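Local coordinates for spore coat polysaccharide biosynthesis protein spsE (Bacillus subtilis, PDB 1VLI) that probably acts as an N-acylneuraminate-9-phosphate synthase of the NeuB family, in the pathway that makes the spore coat polysaccharide, at residues Ala233-Val238 against Arg277-Glu282. Sequence-based numbering, arbitrary orientation.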
# COMPACT_ATOMS: atom_id res chain seq x y z
N ALA A 233 -9.43 -2.48 -17.62
CA ALA A 233 -8.68 -3.28 -16.67
C ALA A 233 -9.44 -3.59 -15.37
O ALA A 233 -9.34 -4.73 -14.90
CB ALA A 233 -7.31 -2.69 -16.40
N PRO A 234 -10.17 -2.62 -14.75
CA PRO A 234 -11.03 -2.96 -13.59
C PRO A 234 -11.97 -4.16 -13.85
O PRO A 234 -11.96 -5.12 -13.08
CB PRO A 234 -11.81 -1.63 -13.27
CG PRO A 234 -10.88 -0.53 -13.78
CD PRO A 234 -10.19 -1.17 -15.05
N CYS A 235 -12.74 -4.12 -14.92
CA CYS A 235 -13.68 -5.19 -15.23
C CYS A 235 -13.01 -6.53 -15.59
O CYS A 235 -13.48 -7.59 -15.17
CB CYS A 235 -14.61 -4.79 -16.36
SG CYS A 235 -15.77 -3.50 -15.86
N ALA A 236 -11.93 -6.48 -16.36
CA ALA A 236 -11.21 -7.70 -16.72
C ALA A 236 -10.69 -8.35 -15.44
O ALA A 236 -10.84 -9.53 -15.24
CB ALA A 236 -10.10 -7.40 -17.69
N ALA A 237 -10.13 -7.54 -14.54
CA ALA A 237 -9.65 -8.02 -13.24
C ALA A 237 -10.75 -8.72 -12.44
O ALA A 237 -10.53 -9.82 -11.91
CB ALA A 237 -9.06 -6.88 -12.44
N VAL A 238 -11.92 -8.06 -12.35
CA VAL A 238 -13.06 -8.59 -11.62
C VAL A 238 -13.47 -9.93 -12.21
O VAL A 238 -13.71 -10.89 -11.47
CB VAL A 238 -14.26 -7.58 -11.64
CG1 VAL A 238 -15.60 -8.26 -11.28
CG2 VAL A 238 -13.98 -6.43 -10.72
N ARG A 277 -19.99 -3.51 -11.30
CA ARG A 277 -21.18 -4.07 -10.68
C ARG A 277 -21.98 -4.87 -11.69
O ARG A 277 -22.65 -5.84 -11.32
CB ARG A 277 -22.03 -2.95 -10.07
CG ARG A 277 -21.38 -2.30 -8.84
CD ARG A 277 -21.39 -3.17 -7.58
NE ARG A 277 -20.76 -2.49 -6.45
CZ ARG A 277 -19.72 -2.96 -5.76
NH1 ARG A 277 -19.17 -4.14 -6.06
NH2 ARG A 277 -19.23 -2.26 -4.76
N LYS A 278 -21.91 -4.46 -12.95
CA LYS A 278 -22.57 -5.15 -14.05
C LYS A 278 -21.84 -6.45 -14.31
O LYS A 278 -22.48 -7.50 -14.47
CB LYS A 278 -22.58 -4.27 -15.30
CG LYS A 278 -22.99 -4.98 -16.60
CD LYS A 278 -22.75 -4.03 -17.77
CE LYS A 278 -23.84 -4.16 -18.79
NZ LYS A 278 -25.01 -3.38 -18.28
N THR A 279 -20.51 -6.37 -14.36
CA THR A 279 -19.67 -7.52 -14.58
C THR A 279 -19.94 -8.55 -13.50
O THR A 279 -19.92 -9.75 -13.77
CB THR A 279 -18.20 -7.10 -14.53
OG1 THR A 279 -17.94 -6.19 -15.60
CG2 THR A 279 -17.25 -8.28 -14.80
N GLU A 280 -20.24 -8.09 -12.27
CA GLU A 280 -20.44 -9.02 -11.15
C GLU A 280 -21.72 -9.80 -11.34
O GLU A 280 -21.75 -11.02 -11.10
CB GLU A 280 -20.50 -8.29 -9.81
CG GLU A 280 -19.16 -8.03 -9.14
CD GLU A 280 -19.30 -7.11 -7.93
OE1 GLU A 280 -19.65 -5.93 -8.10
OE2 GLU A 280 -19.06 -7.57 -6.79
N ALA A 281 -22.77 -9.08 -11.75
CA ALA A 281 -24.10 -9.63 -11.98
C ALA A 281 -24.17 -10.51 -13.25
O ALA A 281 -25.02 -11.47 -13.34
CB ALA A 281 -25.16 -8.49 -12.04
N GLU A 282 -23.29 -10.14 -14.22
CA GLU A 282 -23.14 -10.95 -15.44
C GLU A 282 -22.55 -12.29 -15.08
O GLU A 282 -22.95 -13.33 -15.62
CB GLU A 282 -22.25 -10.24 -16.46
CG GLU A 282 -23.15 -9.22 -17.38
CD GLU A 282 -22.18 -8.48 -18.33
OE1 GLU A 282 -20.69 -8.55 -18.12
OE2 GLU A 282 -22.94 -7.81 -19.33
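Cys235 and Thr279 meet where helices 232-239 and 266-285 run side by side in nearly the same direction, their local axes 9.5 Å apart and crossing at -26°. The CA atoms of this pair lie 6.5 Å apart. Thr279 points its CB toward the other helix and divides its two branches over that surface. Its hydroxyl OG1 lies 3.5 Å from Cys235 SG and is hydrogen-bonded to the carbonyl of Gly275, one turn back in its own helix. With chi1 at -63° OG1 lies anti to the carbonyl carbon, which leaves the methyl CG2 anti to the backbone N, where it touches Cys235 O and Val238 CG1, 3.9 Å from each. Val238 CG1 also meets the aliphatic CG of Glu280 at 4.2 Å, the two side chains lying roughly perpendicular. Beyond that methylene, Glu280 OE1 accepts a hydrogen bond from Arg277 NH1 (2.8 Å) as part of a salt bridge, nearly in the guanidinium plane, while OE2 accepts one from the backbone N of Val29. A serine at Thr279 would probably leave a gap beside Val238 CG1 for want of the methyl. Within the TIM barrel, helix 232-239 connects the adjacent parallel strands 220-225 and 244-248 and packs on both, with Ala237 on Phe223 and Val238 on Ile245, and helix 266-285 packs alongside it.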